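Local atomic coordinates of beta-L-arabinobiosidase (Bacteroides thetaiotaomicron, PDB entry 5MQR), a protein that probably hydrolyses glycosidic linkages, with arabinose-containing parts of plant pectin as likely substrates, as part of complex pectin breakdown by a gut bacterium. Residues Arg152-Val157 / Arg373-Asn379; Phe419-Ile425 / Ser442-Leu448. All blocks are in the same frame, centred on the assembly; numbering follows the deposited sequence.

Contact 1: residues Arg152-Val157 / Arg373-Asn379; sequences RVGFYV and RGIQEGN. With EDO (1,2-ethanediol), chain H.
Asn379 meets the edge of strand 155-157 in the N-terminal beta propeller, where 148-157 is an outermost strand of a four-stranded antiparallel sheet. Its flat amide bonds to two backbone groups on the outer edge of the strand. OD1 accepts from Val157 N (2.9 Å, 155° at the hydrogen), the donor standing well above the carbonyl plane; ND2 reaches Phe155 O at 2.9 Å in a bent, weak bond and has Tyr241 OH as a second partner. With CG anti to its own carbonyl carbon (chi1 -74°), the amide can present both atoms to one strand edge. The other edge pairs with 163-170, through Gly154 and Tyr156. A type II turn from Gln376 to Asn379, with Gly378 at positive phi, delivers this side chain. One water donates to Val157 O and Asn379 OD1; a second joins Gly378 O to Val157 O, the latter bond weak.

Two valine methyls pack against the amide side chains. Val157 lays its CG2 alongside Asn379, and CG2 of Val153 meets Gln376 NE2 at 3.4 Å, those two side chains crossing at about a right angle; OE1 of Gln376 is held by Gln244.

The Arg373 chain bends at chi2 (77°) and turns one guanidinium face to the backbone of Arg152, a placement probably favourable for the positive group, while its NH2 bonds Gln244. Arg152 O sits 3.3 Å above that plane, over its centre.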
# COMPACT_ATOMS: atom_id res chain seq x y z
N ARG A 152 16.94 -31.54 -9.50
CA ARG A 152 16.28 -30.54 -8.65
C ARG A 152 16.97 -29.19 -8.71
O ARG A 152 16.51 -28.24 -8.06
CB ARG A 152 16.24 -31.02 -7.20
CG ARG A 152 15.56 -32.36 -6.99
CD ARG A 152 14.08 -32.26 -7.27
NE ARG A 152 13.34 -33.26 -6.51
CZ ARG A 152 12.12 -33.72 -6.80
NH1 ARG A 152 11.42 -33.24 -7.84
NH2 ARG A 152 11.59 -34.67 -6.02
N VAL A 153 18.10 -29.14 -9.44
CA VAL A 153 18.91 -27.94 -9.61
C VAL A 153 19.47 -27.98 -11.03
O VAL A 153 19.93 -29.02 -11.48
CB VAL A 153 20.09 -27.82 -8.58
CG1 VAL A 153 20.99 -29.05 -8.55
CG2 VAL A 153 20.93 -26.57 -8.85
N GLY A 154 19.41 -26.83 -11.70
CA GLY A 154 19.71 -26.69 -13.11
C GLY A 154 20.82 -25.75 -13.54
O GLY A 154 21.31 -25.90 -14.65
N PHE A 155 21.23 -24.83 -12.67
CA PHE A 155 22.03 -23.69 -13.06
C PHE A 155 22.97 -23.24 -11.96
O PHE A 155 22.57 -23.22 -10.80
CB PHE A 155 21.14 -22.49 -13.40
CG PHE A 155 20.34 -22.63 -14.66
CD1 PHE A 155 20.97 -22.70 -15.89
CD2 PHE A 155 18.97 -22.60 -14.63
CE1 PHE A 155 20.22 -22.79 -17.06
CE2 PHE A 155 18.22 -22.69 -15.79
CZ PHE A 155 18.85 -22.79 -17.01
N TYR A 156 24.18 -22.82 -12.33
CA TYR A 156 25.12 -22.13 -11.43
C TYR A 156 25.84 -21.01 -12.18
O TYR A 156 26.42 -21.25 -13.25
CB TYR A 156 26.18 -23.11 -10.88
CG TYR A 156 27.27 -22.46 -10.07
CD1 TYR A 156 26.97 -21.83 -8.87
CD2 TYR A 156 28.60 -22.48 -10.48
CE1 TYR A 156 27.93 -21.22 -8.11
CE2 TYR A 156 29.59 -21.88 -9.72
CZ TYR A 156 29.25 -21.24 -8.53
OH TYR A 156 30.19 -20.63 -7.72
N VAL A 157 25.86 -19.81 -11.63
CA VAL A 157 26.69 -18.72 -12.15
C VAL A 157 27.96 -18.66 -11.30
O VAL A 157 27.90 -18.41 -10.09
CB VAL A 157 25.96 -17.35 -12.10
CG1 VAL A 157 26.90 -16.23 -12.58
CG2 VAL A 157 24.71 -17.40 -12.95
N ARG A 373 9.60 -22.97 -9.03
CA ARG A 373 11.02 -22.85 -8.84
C ARG A 373 11.44 -21.54 -9.48
O ARG A 373 10.99 -21.21 -10.59
CB ARG A 373 11.66 -24.07 -9.49
CG ARG A 373 13.14 -24.15 -9.45
CD ARG A 373 13.72 -24.58 -8.12
NE ARG A 373 15.19 -24.52 -8.24
CZ ARG A 373 16.06 -24.92 -7.32
NH1 ARG A 373 15.64 -25.43 -6.16
NH2 ARG A 373 17.35 -24.80 -7.56
N GLY A 374 12.27 -20.80 -8.77
CA GLY A 374 12.70 -19.47 -9.18
C GLY A 374 14.21 -19.48 -9.29
O GLY A 374 14.82 -20.55 -9.41
N ILE A 375 14.80 -18.30 -9.21
CA ILE A 375 16.22 -18.14 -9.39
C ILE A 375 16.92 -18.20 -8.03
O ILE A 375 16.59 -17.44 -7.11
CB ILE A 375 16.50 -16.78 -10.07
CG1 ILE A 375 15.77 -16.73 -11.43
CG2 ILE A 375 18.01 -16.49 -10.18
CD1 ILE A 375 15.60 -15.34 -12.00
N GLN A 376 17.89 -19.11 -7.91
CA GLN A 376 18.72 -19.19 -6.74
C GLN A 376 19.50 -17.90 -6.49
O GLN A 376 19.83 -17.16 -7.42
CB GLN A 376 19.75 -20.30 -6.89
CG GLN A 376 19.17 -21.67 -6.71
CD GLN A 376 20.25 -22.69 -6.59
OE1 GLN A 376 20.86 -22.84 -5.55
NE2 GLN A 376 20.51 -23.39 -7.66
N GLU A 377 19.81 -17.65 -5.22
CA GLU A 377 20.65 -16.52 -4.87
C GLU A 377 22.00 -16.68 -5.53
O GLU A 377 22.63 -17.75 -5.41
CB GLU A 377 20.85 -16.44 -3.34
CG GLU A 377 19.56 -16.12 -2.61
CD GLU A 377 19.72 -15.92 -1.12
OE1 GLU A 377 20.79 -16.28 -0.54
OE2 GLU A 377 18.73 -15.42 -0.54
N GLY A 378 22.45 -15.63 -6.20
CA GLY A 378 23.71 -15.64 -6.93
C GLY A 378 23.58 -15.99 -8.41
O GLY A 378 24.54 -15.80 -9.16
N ASN A 379 22.40 -16.47 -8.83
CA ASN A 379 22.17 -16.83 -10.23
C ASN A 379 21.37 -15.78 -11.00
O ASN A 379 20.70 -16.12 -11.96
CB ASN A 379 21.49 -18.20 -10.31
CG ASN A 379 22.44 -19.35 -10.00
OD1 ASN A 379 23.64 -19.17 -9.87
ND2 ASN A 379 21.88 -20.54 -9.87
C1 EDO H . 10.18 -37.01 -8.08
O1 EDO H . 9.97 -36.00 -9.10
C2 EDO H . 9.10 -36.98 -7.00
O2 EDO H . 9.57 -37.35 -5.70
O HOH W 1 26.08 -18.27 -8.22
O HOH W 2 27.17 -15.55 -8.62

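Contact 2: residues Phe419-Ile425 / Ser442-Leu448; sequences FSKSGSI and SLEGEWL
Phe419 and Leu443 bury the greatest areas here, where a beta hairpin of the sialidase-like CBM domain folds against the loop that follows strand 416-417. The hairpin turns through a type II' turn, Glu444 to Trp447, with Gly445 at positive phi; Phe419 opens a short 3-10 segment.

Phe419 is held on two sides of its ring. Leu448 CB stands over one face, 3.8 Å from the ring centroid and 16° off the normal, a CH-pi contact. Because Leu448 has CG anti to its backbone N (chi1 -180°), its CD2 also gets to Phe419 CZ, at 3.9 Å. At the edge, near the ring plane, Glu446 O comes to 3.5 Å from Phe419 CD2. Trp431 meets the ring and Val607 also touches this side chain. Were Phe419 cut back to alanine, Leu448 CB and CD2 would probably lose the ring they rest on, leaving a gap beside Leu448.

Leu443 forks into the loop. CD2 packs on Phe419 CB at 3.8 Å, while CD1 enters the curve of the backbone, against Ser422 O and 3.4 Å from Ser424 C. Ile425 closes the far side: its CG2 lies 4.2 Å from Leu443 CG and also touches Ser442 CA.

Polar links are indirect. One water accepts from Phe419 N and donates to Glu446 O (2.7 Å); another lies between Ser422 O and Gly445 O. Closer in, Ser420 CA gives a CA-H...O contact to Gly445 O. With carbon contacts and waters as its ties, the loop is fixed on the hairpin by shape more than by directional bonding.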
# COMPACT_ATOMS: atom_id res chain seq x y z
N PHE A 419 -4.37 2.26 -23.37
CA PHE A 419 -3.39 1.23 -23.75
C PHE A 419 -2.37 1.69 -24.80
O PHE A 419 -1.31 1.09 -24.91
CB PHE A 419 -4.07 -0.05 -24.22
CG PHE A 419 -4.98 -0.66 -23.18
CD1 PHE A 419 -4.47 -1.07 -21.95
CD2 PHE A 419 -6.34 -0.81 -23.43
CE1 PHE A 419 -5.31 -1.61 -20.99
CE2 PHE A 419 -7.18 -1.35 -22.47
CZ PHE A 419 -6.66 -1.76 -21.24
N SER A 420 -2.68 2.77 -25.53
CA SER A 420 -1.75 3.37 -26.51
C SER A 420 -0.52 3.94 -25.82
O SER A 420 0.53 4.08 -26.44
CB SER A 420 -2.45 4.47 -27.34
OG SER A 420 -2.74 5.60 -26.55
N LYS A 421 -0.63 4.23 -24.53
CA LYS A 421 0.51 4.67 -23.75
C LYS A 421 1.49 3.54 -23.39
O LYS A 421 2.55 3.82 -22.81
CB LYS A 421 0.04 5.38 -22.47
CG LYS A 421 -0.65 6.72 -22.73
CD LYS A 421 -0.93 7.42 -21.40
CE LYS A 421 -1.72 8.72 -21.56
NZ LYS A 421 -2.24 9.12 -20.22
N SER A 422 1.14 2.29 -23.70
CA SER A 422 1.99 1.14 -23.39
C SER A 422 2.48 0.53 -24.68
O SER A 422 1.69 0.29 -25.59
CB SER A 422 1.21 0.13 -22.57
OG SER A 422 0.88 0.69 -21.32
N GLY A 423 3.78 0.30 -24.77
CA GLY A 423 4.40 -0.29 -25.96
C GLY A 423 4.28 -1.80 -26.02
O GLY A 423 4.31 -2.36 -27.10
N SER A 424 4.15 -2.46 -24.87
CA SER A 424 4.06 -3.92 -24.79
C SER A 424 3.32 -4.30 -23.50
O SER A 424 3.16 -3.45 -22.60
CB SER A 424 5.45 -4.55 -24.78
OG SER A 424 6.15 -4.22 -23.57
N ILE A 425 2.89 -5.56 -23.40
CA ILE A 425 2.14 -6.01 -22.22
C ILE A 425 2.96 -5.96 -20.93
O ILE A 425 2.38 -5.76 -19.86
CB ILE A 425 1.44 -7.39 -22.38
CG1 ILE A 425 2.43 -8.51 -22.66
CG2 ILE A 425 0.37 -7.31 -23.47
CD1 ILE A 425 1.76 -9.88 -22.59
N SER A 442 -2.29 -9.39 -26.18
CA SER A 442 -1.32 -8.48 -26.78
C SER A 442 -1.90 -7.09 -26.89
O SER A 442 -3.09 -6.91 -26.69
CB SER A 442 -0.93 -8.97 -28.20
OG SER A 442 -2.08 -9.00 -29.04
N LEU A 443 -1.05 -6.12 -27.24
CA LEU A 443 -1.49 -4.76 -27.53
C LEU A 443 -1.54 -4.49 -29.03
O LEU A 443 -0.76 -5.03 -29.80
CB LEU A 443 -0.56 -3.76 -26.87
CG LEU A 443 -0.63 -3.73 -25.34
CD1 LEU A 443 0.51 -2.91 -24.76
CD2 LEU A 443 -1.97 -3.20 -24.88
N GLU A 444 -2.49 -3.66 -29.42
CA GLU A 444 -2.62 -3.20 -30.78
C GLU A 444 -3.08 -1.75 -30.71
O GLU A 444 -4.27 -1.44 -30.81
CB GLU A 444 -3.61 -4.09 -31.54
CG GLU A 444 -3.83 -3.73 -33.01
CD GLU A 444 -4.97 -4.53 -33.63
OE1 GLU A 444 -4.78 -5.73 -33.90
OE2 GLU A 444 -6.08 -3.97 -33.83
N GLY A 445 -2.10 -0.86 -30.53
CA GLY A 445 -2.36 0.57 -30.38
C GLY A 445 -3.20 0.84 -29.14
O GLY A 445 -2.78 0.51 -28.02
N GLU A 446 -4.40 1.37 -29.36
CA GLU A 446 -5.33 1.75 -28.28
C GLU A 446 -5.98 0.50 -27.63
O GLU A 446 -6.62 0.61 -26.58
CB GLU A 446 -6.41 2.74 -28.82
CG GLU A 446 -7.55 2.06 -29.61
CD GLU A 446 -8.36 2.97 -30.54
OE1 GLU A 446 -7.75 3.50 -31.50
OE2 GLU A 446 -9.62 3.10 -30.37
N TRP A 447 -5.85 -0.66 -28.27
CA TRP A 447 -6.56 -1.86 -27.90
C TRP A 447 -5.71 -2.88 -27.11
O TRP A 447 -4.59 -3.24 -27.52
CB TRP A 447 -7.08 -2.57 -29.15
CG TRP A 447 -8.04 -1.80 -30.02
CD1 TRP A 447 -7.80 -1.31 -31.27
CD2 TRP A 447 -9.41 -1.51 -29.74
NE1 TRP A 447 -8.90 -0.70 -31.77
CE2 TRP A 447 -9.92 -0.80 -30.85
CE3 TRP A 447 -10.25 -1.74 -28.65
CZ2 TRP A 447 -11.23 -0.33 -30.91
CZ3 TRP A 447 -11.56 -1.28 -28.70
CH2 TRP A 447 -12.04 -0.59 -29.84
N LEU A 448 -6.28 -3.36 -26.01
CA LEU A 448 -5.84 -4.60 -25.39
C LEU A 448 -6.57 -5.73 -26.11
O LEU A 448 -7.80 -5.75 -26.11
CB LEU A 448 -6.19 -4.61 -23.91
CG LEU A 448 -5.78 -5.85 -23.11
CD1 LEU A 448 -4.28 -6.15 -23.19
CD2 LEU A 448 -6.19 -5.63 -21.67
O HOH W 3 -7.01 2.33 -24.58
O HOH W 4 -0.17 -0.04 -27.50

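Overall arrangement
Contact 1 lies in the propeller and contact 2 in the CBM-like domain; their centres are 33 Å apart, their nearest atoms about 18 Å, and they do not touch. Along the chain they follow in series: contact 1 closes at Asn379, and strands 387-393, 397-403 and 416-417 intervene before Phe419. Each is near a bound ion or molecule. The side chain of Gln376 has a calcium ion about 3 Å away, while strand 447-452, which begins in contact 2, runs on to Asp452, a ligand of another calcium ion together with Asp454, Asp457 and Glu597. The side chain of Ser422 is about 4 Å from a bound HEPES molecule.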